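Local coordinates for protein orotidine 5'-phosphate decarboxylase (Pyrococcus horikoshii, PDB 2CZE) that probably catalyses the decarboxylation of orotidine 5'-monophosphate to uridine 5'-monophosphate, the final step of de novo UMP synthesis, at residues A[59-64]-A[83-88]; A[65-70]-A[94-99]; A[104-109]-A[123-128]. All coordinates share one frame; numbering follows the deposited sequence.

Overall arrangement
The contacts begin with strand 53-60, the third of an eight-stranded parallel barrel ringed by helices, followed by helix 64-76, strand 81-84, helix 90-97, strand 102-105 and helix 121-131. Contact 1 closes a loop by joining the ends of two neighbouring strands and the turns that follow them. Contact 2 opens inside that loop and closes beyond it, so the two cross; it sets helix 64-76 against helix 90-97. Contact 3 starts only after both have closed and packs strand 102-105 on helix 121-131. Asn67 OD1 links contacts 1 and 2 by a probable hydrogen bond to Asp62 N, and Thr86 OG1 links contacts 1 and 3 through Val105 O.

Contact 1 of 3, residues A[59-64]-A[83-88]; sequences KLADIP and IVHTFV. With U5P (uridine-5'-monophosphate), chain F; U5P (uridine-5'-monophosphate), chain C.
The imidazole of His85 has Lys59 O near its plane at one edge, 3.5 Å from His85 CD2, while Phe87 turns an edge onto one face, its CE1 standing 3.3 Å above the plane of the His85 ring, over its centre. Across the same imidazole slants the aliphatic part of Lys59, whose CD comes to 3.6 Å from His85 NE2. Lys59, the active-site proton donor, sends NZ into the pocket of the chain C UMP, where it forms salt bridges with Asp57 and with Asp62 of the second subunit; His85 NE2 bonds to Ala61 O of the second subunit. The backbones continue two neighbouring parallel strands of the (beta/alpha)8 barrel, the outer members of a beta-alpha-beta unit, in register at Leu60 and Val84. Here His85 N donates a hydrogen bond to Leu60 O (2.9 Å). Beyond the strands, the small Ala61 lets Val88 pack close. With Val88 CG1 opposite its backbone N (chi1 171°), that methyl lies against Asp62 O, and the other branch, CG2, sits 3.6 Å from Ala61 CB. Asp62 reaches into the other active site of the dimer, which residues of the second subunit complete. Its OD1 takes a 2.6 Å hydrogen bond from O2' of the UMP of chain F, and its anti lone pair receives Ile63 N at 2.7 Å.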
loop_
_atom_site.group_PDB
_atom_site.type_symbol
_atom_site.label_atom_id
_atom_site.label_comp_id
_atom_site.label_asym_id
_atom_site.label_seq_id
_atom_site.Cartn_x
_atom_site.Cartn_y
_atom_site.Cartn_z
ATOM N N LYS A 59 2.457 0.451 4.340
ATOM C CA LYS A 59 3.208 -0.023 3.183
ATOM C C LYS A 59 2.966 0.953 2.051
ATOM O O LYS A 59 2.726 0.537 0.923
ATOM C CB LYS A 59 2.720 -1.412 2.753
ATOM C CG LYS A 59 3.000 -2.540 3.739
ATOM C CD LYS A 59 4.484 -2.838 3.800
ATOM C CE LYS A 59 4.747 -4.123 4.542
ATOM N NZ LYS A 59 4.205 -4.053 5.926
ATOM N N LEU A 60 3.021 2.251 2.349
ATOM C CA LEU A 60 2.774 3.259 1.321
ATOM C C LEU A 60 3.678 3.005 0.130
ATOM O O LEU A 60 4.883 2.789 0.274
ATOM C CB LEU A 60 2.985 4.664 1.879
ATOM C CG LEU A 60 1.970 5.070 2.956
ATOM C CD1 LEU A 60 2.155 6.552 3.282
ATOM C CD2 LEU A 60 0.533 4.812 2.455
ATOM N N ALA A 61 3.079 3.053 -1.050
ATOM C CA ALA A 61 3.784 2.752 -2.277
ATOM C C ALA A 61 3.105 3.412 -3.475
ATOM O O ALA A 61 2.855 2.765 -4.502
ATOM C CB ALA A 61 3.813 1.230 -2.452
ATOM N N ASP A 62 2.819 4.703 -3.337
ATOM C CA ASP A 62 2.153 5.463 -4.388
ATOM C C ASP A 62 3.075 6.614 -4.798
ATOM O O ASP A 62 4.197 6.708 -4.310
ATOM C CB ASP A 62 0.842 6.036 -3.837
ATOM C CG ASP A 62 -0.249 6.107 -4.876
ATOM O OD1 ASP A 62 -0.008 6.679 -5.964
ATOM O OD2 ASP A 62 -1.353 5.589 -4.600
ATOM N N ILE A 63 2.587 7.493 -5.673
ATOM C CA ILE A 63 3.370 8.644 -6.108
ATOM C C ILE A 63 3.480 9.614 -4.927
ATOM O O ILE A 63 2.695 9.556 -3.975
ATOM C CB ILE A 63 2.712 9.368 -7.318
ATOM C CG1 ILE A 63 1.381 10.004 -6.904
ATOM C CG2 ILE A 63 2.498 8.373 -8.471
ATOM C CD1 ILE A 63 0.775 10.899 -8.012
ATOM N N PRO A 64 4.444 10.540 -4.989
ATOM C CA PRO A 64 4.615 11.494 -3.891
ATOM C C PRO A 64 3.342 12.220 -3.439
ATOM O O PRO A 64 3.055 12.272 -2.253
ATOM C CB PRO A 64 5.671 12.463 -4.433
ATOM C CG PRO A 64 6.521 11.571 -5.303
ATOM C CD PRO A 64 5.465 10.738 -6.036
ATOM N N ILE A 83 4.967 3.125 8.042
ATOM C CA ILE A 83 5.832 2.241 7.268
ATOM C C ILE A 83 5.596 2.527 5.784
ATOM O O ILE A 83 4.449 2.590 5.317
ATOM C CB ILE A 83 5.535 0.750 7.576
ATOM C CG1 ILE A 83 5.894 0.450 9.036
ATOM C CG2 ILE A 83 6.350 -0.159 6.646
ATOM C CD1 ILE A 83 5.684 -1.012 9.442
ATOM N N VAL A 84 6.695 2.717 5.060
ATOM C CA VAL A 84 6.657 3.011 3.639
ATOM C C VAL A 84 7.584 2.074 2.877
ATOM O O VAL A 84 8.624 1.658 3.386
ATOM C CB VAL A 84 7.094 4.476 3.374
ATOM C CG1 VAL A 84 6.163 5.421 4.109
ATOM C CG2 VAL A 84 8.532 4.704 3.869
ATOM N N HIS A 85 7.195 1.730 1.656
ATOM C CA HIS A 85 8.033 0.875 0.837
ATOM C C HIS A 85 9.178 1.711 0.279
ATOM O O HIS A 85 9.046 2.930 0.131
ATOM C CB HIS A 85 7.236 0.302 -0.322
ATOM C CG HIS A 85 6.687 -1.059 -0.054
ATOM N ND1 HIS A 85 7.493 -2.158 0.145
ATOM C CD2 HIS A 85 5.412 -1.503 0.039
ATOM C CE1 HIS A 85 6.736 -3.223 0.349
ATOM N NE2 HIS A 85 5.469 -2.851 0.290
ATOM N N THR A 86 10.295 1.055 -0.019
ATOM C CA THR A 86 11.444 1.734 -0.589
ATOM C C THR A 86 11.454 1.569 -2.118
ATOM O O THR A 86 11.945 2.447 -2.841
ATOM C CB THR A 86 12.786 1.152 -0.044
ATOM O OG1 THR A 86 12.794 1.201 1.394
ATOM C CG2 THR A 86 13.968 1.973 -0.574
ATOM N N PHE A 87 10.887 0.465 -2.608
ATOM C CA PHE A 87 10.931 0.197 -4.049
ATOM C C PHE A 87 10.263 1.212 -4.977
ATOM O O PHE A 87 10.594 1.272 -6.156
ATOM C CB PHE A 87 10.433 -1.233 -4.369
ATOM C CG PHE A 87 8.930 -1.414 -4.328
ATOM C CD1 PHE A 87 8.309 -2.012 -3.225
ATOM C CD2 PHE A 87 8.141 -1.063 -5.427
ATOM C CE1 PHE A 87 6.921 -2.265 -3.223
ATOM C CE2 PHE A 87 6.748 -1.313 -5.433
ATOM C CZ PHE A 87 6.146 -1.913 -4.338
ATOM N N VAL A 88 9.345 2.017 -4.452
ATOM C CA VAL A 88 8.655 3.008 -5.269
ATOM C C VAL A 88 9.523 4.257 -5.499
ATOM O O VAL A 88 9.157 5.155 -6.253
ATOM C CB VAL A 88 7.279 3.357 -4.631
ATOM C CG1 VAL A 88 6.634 4.525 -5.327
ATOM C CG2 VAL A 88 6.363 2.151 -4.756
HETATM N N1 U5P F . -1.321 6.654 -9.584
HETATM C C2 U5P F . -0.427 7.463 -10.298
HETATM N N3 U5P F . 0.693 6.882 -10.902
HETATM C C4 U5P F . 0.920 5.503 -10.794
HETATM C C5 U5P F . 0.035 4.702 -10.079
HETATM C C6 U5P F . -1.078 5.277 -9.476
HETATM O O2 U5P F . -0.639 8.670 -10.421
HETATM O O4 U5P F . 1.904 5.007 -11.336
HETATM C "C1'" U5P F . -2.577 7.227 -9.047
HETATM C "C2'" U5P F . -2.341 8.386 -8.078
HETATM O "O2'" U5P F . -2.204 7.862 -6.752
HETATM C "C3'" U5P F . -3.686 9.101 -8.196
HETATM C "C4'" U5P F . -3.939 9.009 -9.704
HETATM O "O3'" U5P F . -4.693 8.382 -7.478
HETATM O "O4'" U5P F . -3.339 7.775 -10.139
HETATM C "C5'" U5P F . -3.287 10.167 -10.466
HETATM O "O5'" U5P F . -3.935 11.397 -10.132
HETATM P P U5P F . -3.480 12.796 -10.790
HETATM O O1P U5P F . -2.014 12.891 -10.976
HETATM O O2P U5P F . -4.081 13.906 -9.792
HETATM O O3P U5P F . -4.301 12.929 -12.166
HETATM N N1 U5P C . 4.305 -7.635 7.777
HETATM C C2 U5P C . 4.850 -8.916 7.617
HETATM N N3 U5P C . 6.006 -9.079 6.846
HETATM C C4 U5P C . 6.614 -7.973 6.236
HETATM C C5 U5P C . 6.067 -6.701 6.386
HETATM C C6 U5P C . 4.919 -6.537 7.153
HETATM O O2 U5P C . 4.325 -9.905 8.134
HETATM O O4 U5P C . 7.643 -8.131 5.583
HETATM C "C1'" U5P C . 3.138 -7.406 8.663
HETATM C "C2'" U5P C . 1.934 -8.287 8.319
HETATM O "O2'" U5P C . 1.123 -7.600 7.363
HETATM C "C3'" U5P C . 1.212 -8.298 9.666
HETATM C "C4'" U5P C . 2.391 -8.412 10.636
HETATM O "O3'" U5P C . 0.499 -7.076 9.882
HETATM O "O4'" U5P C . 3.502 -7.743 10.012
HETATM C "C5'" U5P C . 2.758 -9.884 10.849
HETATM O "O5'" U5P C . 1.672 -10.526 11.518
HETATM P P U5P C . 1.684 -12.087 11.911
HETATM O O1P U5P C . 0.300 -12.551 12.162
HETATM O O2P U5P C . 2.641 -12.225 13.197
HETATM O O3P U5P C . 2.392 -12.883 10.707
HETATM O O HOH W 1 6.409 4.804 -1.104
#

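Contact 2 of 3, residues A[65-70]-A[94-99]; sequences NTNRLI and MAVKEL. With U5P (uridine-5'-monophosphate), chain F.
Two successive outer helices of the barrel, 64-76 and 90-97, lie side by side where Asn67 meets Val96. Val96 CG2 rests 3.7 Å from Asn67 CB and 3.8 Å from Asn67 ND2, so one methyl branch covers the stem and the nitrogen side of the amide. A branched aliphatic residue suits this place because Asn67 turns its polar atoms to the backbone: OD1 accepts from Asp62 N, and ND2 donates to Ser92 O. The two bonds fix the rotation of the amide and satisfy both ends of a buried group. Beside this pair the backbones approach most closely, with Arg68 CA 5.4 Å from Ala95 CA, an approach eased by the single methyl of alanine. In the (beta/alpha)8 fold these helices follow strands 53-60 and 81-84, and Val96 also reaches inward to Leu60 on the sheet. Towards the outside, Leu99 lays its CD1 3.5 Å from Arg68 O and 4.2 Å from Arg68 CG, and the side chain of Leu99 also touches Ala71, Arg72 and Phe75. Arg68 runs extended as far as CD, then bends (chi3 63°), which carries the guanidinium back along its own helix. There its NH2 donates to Asn65 OD1 (2.9 Å, 163°); the oxygen lies near the guanidinium plane, whereas the donor stands 35° above the carbonyl plane of the amide. Arg68 NH1 meets a citrate, probably from the crystallisation liquor. On another side of helix 64-76, Thr66 OG1, of the substrate-binding residues, lies 2.7 Å from O2' of the UMP of chain F, a ligand also bound by Lys29 of the second subunit.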
loop_
_atom_site.group_PDB
_atom_site.type_symbol
_atom_site.label_atom_id
_atom_site.label_comp_id
_atom_site.label_asym_id
_atom_site.label_seq_id
_atom_site.Cartn_x
_atom_site.Cartn_y
_atom_site.Cartn_z
ATOM N N ASN A 65 2.566 12.767 -4.367
ATOM C CA ASN A 65 1.385 13.519 -3.944
ATOM C C ASN A 65 0.396 12.673 -3.158
ATOM O O ASN A 65 -0.118 13.115 -2.132
ATOM C CB ASN A 65 0.674 14.161 -5.140
ATOM C CG ASN A 65 -0.372 15.187 -4.710
ATOM O OD1 ASN A 65 -0.036 16.219 -4.126
ATOM N ND2 ASN A 65 -1.641 14.896 -4.970
ATOM N N THR A 66 0.140 11.450 -3.610
ATOM C CA THR A 66 -0.814 10.600 -2.903
ATOM C C THR A 66 -0.250 10.143 -1.545
ATOM O O THR A 66 -0.969 10.121 -0.553
ATOM C CB THR A 66 -1.223 9.381 -3.773
ATOM O OG1 THR A 66 -1.828 9.846 -4.992
ATOM C CG2 THR A 66 -2.226 8.498 -3.025
ATOM N N ASN A 67 1.035 9.786 -1.503
ATOM C CA ASN A 67 1.675 9.376 -0.243
ATOM C C ASN A 67 1.510 10.527 0.760
ATOM O O ASN A 67 1.238 10.310 1.945
ATOM C CB ASN A 67 3.179 9.090 -0.457
ATOM C CG ASN A 67 3.462 7.634 -0.830
ATOM O OD1 ASN A 67 2.559 6.889 -1.248
ATOM N ND2 ASN A 67 4.716 7.226 -0.683
ATOM N N ARG A 68 1.661 11.753 0.273
ATOM C CA ARG A 68 1.498 12.914 1.132
ATOM C C ARG A 68 0.070 12.974 1.667
ATOM O O ARG A 68 -0.137 13.122 2.869
ATOM C CB ARG A 68 1.816 14.212 0.369
ATOM C CG ARG A 68 1.684 15.483 1.230
ATOM C CD ARG A 68 2.053 16.724 0.420
ATOM N NE ARG A 68 1.136 16.916 -0.702
ATOM C CZ ARG A 68 -0.106 17.368 -0.564
ATOM N NH1 ARG A 68 -0.572 17.681 0.645
ATOM N NH2 ARG A 68 -0.893 17.485 -1.623
ATOM N N LEU A 69 -0.914 12.871 0.777
ATOM C CA LEU A 69 -2.315 12.918 1.211
ATOM C C LEU A 69 -2.641 11.843 2.240
ATOM O O LEU A 69 -3.342 12.100 3.225
ATOM C CB LEU A 69 -3.272 12.762 0.017
ATOM C CG LEU A 69 -3.282 13.929 -0.980
ATOM C CD1 LEU A 69 -4.211 13.614 -2.159
ATOM C CD2 LEU A 69 -3.726 15.194 -0.267
ATOM N N ILE A 70 -2.137 10.639 2.013
ATOM C CA ILE A 70 -2.408 9.548 2.943
ATOM C C ILE A 70 -1.731 9.752 4.300
ATOM O O ILE A 70 -2.388 9.711 5.355
ATOM C CB ILE A 70 -1.940 8.206 2.365
ATOM C CG1 ILE A 70 -2.695 7.916 1.055
ATOM C CG2 ILE A 70 -2.174 7.093 3.415
ATOM C CD1 ILE A 70 -2.148 6.715 0.252
ATOM N N MET A 94 10.282 10.402 0.757
ATOM C CA MET A 94 10.438 11.740 1.342
ATOM C C MET A 94 9.121 12.467 1.548
ATOM O O MET A 94 8.974 13.247 2.491
ATOM C CB MET A 94 11.345 12.608 0.464
ATOM C CG MET A 94 12.719 12.012 0.229
ATOM S SD MET A 94 13.670 11.946 1.748
ATOM C CE MET A 94 13.160 10.365 2.399
ATOM N N ALA A 95 8.166 12.238 0.654
ATOM C CA ALA A 95 6.876 12.895 0.790
ATOM C C ALA A 95 6.251 12.518 2.134
ATOM O O ALA A 95 5.517 13.304 2.734
ATOM C CB ALA A 95 5.950 12.490 -0.358
ATOM N N VAL A 96 6.564 11.318 2.616
ATOM C CA VAL A 96 6.027 10.852 3.894
ATOM C C VAL A 96 6.887 11.297 5.085
ATOM O O VAL A 96 6.366 11.698 6.129
ATOM C CB VAL A 96 5.923 9.305 3.914
ATOM C CG1 VAL A 96 5.323 8.827 5.234
ATOM C CG2 VAL A 96 5.073 8.834 2.742
ATOM N N LYS A 97 8.202 11.218 4.914
ATOM C CA LYS A 97 9.144 11.586 5.962
ATOM C C LYS A 97 9.000 13.049 6.348
ATOM O O LYS A 97 9.283 13.408 7.482
ATOM C CB LYS A 97 10.584 11.317 5.512
ATOM C CG LYS A 97 11.595 11.382 6.663
ATOM C CD LYS A 97 12.968 10.891 6.248
ATOM C CE LYS A 97 13.898 10.806 7.461
ATOM N NZ LYS A 97 14.116 12.165 8.045
ATOM N N GLU A 98 8.569 13.888 5.407
ATOM C CA GLU A 98 8.387 15.309 5.698
ATOM C C GLU A 98 7.248 15.535 6.688
ATOM O O GLU A 98 7.168 16.597 7.285
ATOM C CB GLU A 98 8.084 16.102 4.418
ATOM C CG GLU A 98 9.200 16.033 3.371
ATOM C CD GLU A 98 8.876 16.799 2.104
ATOM O OE1 GLU A 98 7.690 17.121 1.873
ATOM O OE2 GLU A 98 9.814 17.065 1.325
ATOM N N LEU A 99 6.385 14.536 6.873
ATOM C CA LEU A 99 5.227 14.659 7.767
ATOM C C LEU A 99 5.374 13.973 9.130
ATOM O O LEU A 99 4.592 14.210 10.050
ATOM C CB LEU A 99 3.978 14.096 7.060
ATOM C CG LEU A 99 3.583 14.787 5.749
ATOM C CD1 LEU A 99 2.454 14.001 5.078
ATOM C CD2 LEU A 99 3.146 16.209 6.032
HETATM N N1 U5P F . -1.321 6.654 -9.584
HETATM C C2 U5P F . -0.427 7.463 -10.298
HETATM N N3 U5P F . 0.693 6.882 -10.902
HETATM C C4 U5P F . 0.920 5.503 -10.794
HETATM C C5 U5P F . 0.035 4.702 -10.079
HETATM C C6 U5P F . -1.078 5.277 -9.476
HETATM O O2 U5P F . -0.639 8.670 -10.421
HETATM O O4 U5P F . 1.904 5.007 -11.336
HETATM C "C1'" U5P F . -2.577 7.227 -9.047
HETATM C "C2'" U5P F . -2.341 8.386 -8.078
HETATM O "O2'" U5P F . -2.204 7.862 -6.752
HETATM C "C3'" U5P F . -3.686 9.101 -8.196
HETATM C "C4'" U5P F . -3.939 9.009 -9.704
HETATM O "O3'" U5P F . -4.693 8.382 -7.478
HETATM O "O4'" U5P F . -3.339 7.775 -10.139
HETATM C "C5'" U5P F . -3.287 10.167 -10.466
HETATM O "O5'" U5P F . -3.935 11.397 -10.132
HETATM P P U5P F . -3.480 12.796 -10.790
HETATM O O1P U5P F . -2.014 12.891 -10.976
HETATM O O2P U5P F . -4.081 13.906 -9.792
HETATM O O3P U5P F . -4.301 12.929 -12.166
#

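Contact 3 of 3, residues A[104-109]-A[123-128]; sequences MVVEMS and RFIEVA. With U5P (uridine-5'-monophosphate), chain C.
Met104 leaves strand 102-105 pointing toward Ala128 on helix 121-131, the helix that follows this strand in a beta-alpha-beta unit of the (beta/alpha)8 barrel. With chi2 near 172° the chain through CB and CG is extended and carries SD to the helix. There SD settles 3.9 Å from Ala128 CA, over a residue small enough to let the sulfur lie close to the helix backbone. The chain then bends (chi3 69°), and the methyl CE turns to Val127 CG1 at 3.8 Å, the two side chains crossing at about a right angle. A long, flexible and apolar residue fits this role, since it fills the interface without needing a polar partner. About one turn earlier on the helix, Phe124 and Ile125 meet Val106, which follows the strand. Val106 CG1 packs 3.8 Å from Ile125 CG1 and also touches Phe124 CB, and Ile149 of helix 143-152 meets both Val106 and Ile125 in the same apolar layer. The carbonyl of Val106 points to the ring edge of Phe124, with Val106 O near the ring plane and 3.3 Å from Phe124 CD1, an approach that suits the weakly positive hydrogens of an aromatic rim. Phe124 makes in addition an edge-to-face contact with Phe116 of the second subunit, so the helix takes part in the dimer interface. Past Val106 the loop turns away from helix 121-131 toward the active site. Glu107 is held by salt bridges to Arg142 and Arg145, and Ser109 reads the uracil edge of the UMP of chain C: Ser109 N donates to O4 of the base at 3.0 Å, while N3 of the base donates to Ser109 OG at 2.8 Å and 171°.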
loop_
_atom_site.group_PDB
_atom_site.type_symbol
_atom_site.label_atom_id
_atom_site.label_comp_id
_atom_site.label_asym_id
_atom_site.label_seq_id
_atom_site.Cartn_x
_atom_site.Cartn_y
_atom_site.Cartn_z
ATOM N N MET A 104 11.247 2.220 6.847
ATOM C CA MET A 104 11.363 1.801 5.454
ATOM C C MET A 104 11.470 0.292 5.290
ATOM O O MET A 104 12.205 -0.365 6.013
ATOM C CB MET A 104 12.592 2.458 4.808
ATOM C CG MET A 104 12.511 3.980 4.732
ATOM S SD MET A 104 14.058 4.729 4.169
ATOM C CE MET A 104 14.087 4.197 2.453
ATOM N N VAL A 105 10.726 -0.256 4.337
ATOM C CA VAL A 105 10.804 -1.689 4.086
ATOM C C VAL A 105 12.119 -1.982 3.351
ATOM O O VAL A 105 12.404 -1.383 2.313
ATOM C CB VAL A 105 9.647 -2.164 3.192
ATOM C CG1 VAL A 105 9.778 -3.678 2.938
ATOM C CG2 VAL A 105 8.301 -1.848 3.855
ATOM N N VAL A 106 12.916 -2.890 3.897
ATOM C CA VAL A 106 14.171 -3.267 3.262
ATOM C C VAL A 106 14.028 -4.679 2.695
ATOM O O VAL A 106 14.302 -4.902 1.524
ATOM C CB VAL A 106 15.358 -3.178 4.259
ATOM C CG1 VAL A 106 16.574 -3.890 3.698
ATOM C CG2 VAL A 106 15.710 -1.683 4.493
ATOM N N GLU A 107 13.599 -5.632 3.519
ATOM C CA GLU A 107 13.385 -6.992 3.029
ATOM C C GLU A 107 12.174 -7.581 3.750
ATOM O O GLU A 107 12.113 -7.538 4.979
ATOM C CB GLU A 107 14.616 -7.880 3.251
ATOM C CG GLU A 107 14.347 -9.315 2.844
ATOM C CD GLU A 107 15.597 -10.176 2.744
ATOM O OE1 GLU A 107 15.433 -11.418 2.674
ATOM O OE2 GLU A 107 16.724 -9.620 2.730
ATOM N N MET A 108 11.223 -8.141 2.997
ATOM C CA MET A 108 10.008 -8.688 3.612
ATOM C C MET A 108 10.131 -10.154 4.032
ATOM O O MET A 108 11.041 -10.850 3.608
ATOM C CB MET A 108 8.811 -8.473 2.681
ATOM C CG MET A 108 8.442 -6.996 2.512
ATOM S SD MET A 108 7.048 -6.716 1.381
ATOM C CE MET A 108 5.643 -7.218 2.434
ATOM N N SER A 109 9.195 -10.615 4.859
ATOM C CA SER A 109 9.251 -11.968 5.419
ATOM C C SER A 109 8.635 -13.133 4.669
ATOM O O SER A 109 8.925 -14.290 4.993
ATOM C CB SER A 109 8.638 -11.947 6.820
ATOM O OG SER A 109 7.271 -11.571 6.740
ATOM N N ARG A 123 20.859 -2.437 -2.239
ATOM C CA ARG A 123 20.458 -1.114 -2.724
ATOM C C ARG A 123 19.503 -0.417 -1.752
ATOM O O ARG A 123 19.608 0.792 -1.514
ATOM C CB ARG A 123 19.776 -1.248 -4.086
ATOM C CG ARG A 123 20.639 -1.902 -5.159
ATOM C CD ARG A 123 21.460 -0.857 -5.880
ATOM N NE ARG A 123 20.607 0.165 -6.491
ATOM C CZ ARG A 123 19.797 -0.038 -7.532
ATOM N NH1 ARG A 123 19.714 -1.233 -8.104
ATOM N NH2 ARG A 123 19.070 0.962 -8.011
ATOM N N PHE A 124 18.565 -1.178 -1.193
ATOM C CA PHE A 124 17.590 -0.603 -0.263
ATOM C C PHE A 124 18.265 -0.113 1.024
ATOM O O PHE A 124 17.894 0.924 1.578
ATOM C CB PHE A 124 16.496 -1.639 0.054
ATOM C CG PHE A 124 15.624 -1.986 -1.133
ATOM C CD1 PHE A 124 15.037 -3.244 -1.244
ATOM C CD2 PHE A 124 15.400 -1.050 -2.141
ATOM C CE1 PHE A 124 14.236 -3.569 -2.350
ATOM C CE2 PHE A 124 14.601 -1.361 -3.251
ATOM C CZ PHE A 124 14.017 -2.631 -3.355
ATOM N N ILE A 125 19.249 -0.867 1.507
ATOM C CA ILE A 125 19.966 -0.467 2.711
ATOM C C ILE A 125 20.681 0.850 2.413
ATOM O O ILE A 125 20.730 1.749 3.253
ATOM C CB ILE A 125 20.994 -1.535 3.126
ATOM C CG1 ILE A 125 20.268 -2.833 3.494
ATOM C CG2 ILE A 125 21.810 -1.046 4.337
ATOM C CD1 ILE A 125 21.205 -3.961 3.813
ATOM N N GLU A 126 21.243 0.962 1.216
ATOM C CA GLU A 126 21.941 2.189 0.823
ATOM C C GLU A 126 20.994 3.380 0.892
ATOM O O GLU A 126 21.359 4.449 1.383
ATOM C CB GLU A 126 22.500 2.047 -0.600
ATOM C CG GLU A 126 23.634 1.022 -0.695
ATOM C CD GLU A 126 24.101 0.741 -2.130
ATOM O OE1 GLU A 126 25.035 -0.078 -2.290
ATOM O OE2 GLU A 126 23.543 1.324 -3.094
ATOM N N VAL A 127 19.767 3.192 0.412
ATOM C CA VAL A 127 18.796 4.276 0.428
ATOM C C VAL A 127 18.409 4.618 1.861
ATOM O O VAL A 127 18.332 5.798 2.228
ATOM C CB VAL A 127 17.526 3.914 -0.373
ATOM C CG1 VAL A 127 16.520 5.058 -0.301
ATOM C CG2 VAL A 127 17.886 3.644 -1.811
ATOM N N ALA A 128 18.175 3.589 2.674
ATOM C CA ALA A 128 17.803 3.814 4.064
ATOM C C ALA A 128 18.922 4.559 4.783
ATOM O O ALA A 128 18.656 5.421 5.614
ATOM C CB ALA A 128 17.520 2.476 4.768
HETATM N N1 U5P C . 4.305 -7.635 7.777
HETATM C C2 U5P C . 4.850 -8.916 7.617
HETATM N N3 U5P C . 6.006 -9.079 6.846
HETATM C C4 U5P C . 6.614 -7.973 6.236
HETATM C C5 U5P C . 6.067 -6.701 6.386
HETATM C C6 U5P C . 4.919 -6.537 7.153
HETATM O O2 U5P C . 4.325 -9.905 8.134
HETATM O O4 U5P C . 7.643 -8.131 5.583
HETATM C "C1'" U5P C . 3.138 -7.406 8.663
HETATM C "C2'" U5P C . 1.934 -8.287 8.319
HETATM O "O2'" U5P C . 1.123 -7.600 7.363
HETATM C "C3'" U5P C . 1.212 -8.298 9.666
HETATM C "C4'" U5P C . 2.391 -8.412 10.636
HETATM O "O3'" U5P C . 0.499 -7.076 9.882
HETATM O "O4'" U5P C . 3.502 -7.743 10.012
HETATM C "C5'" U5P C . 2.758 -9.884 10.849
HETATM O "O5'" U5P C . 1.672 -10.526 11.518
HETATM P P U5P C . 1.684 -12.087 11.911
HETATM O O1P U5P C . 0.300 -12.551 12.162
HETATM O O2P U5P C . 2.641 -12.225 13.197
HETATM O O3P U5P C . 2.392 -12.883 10.707
#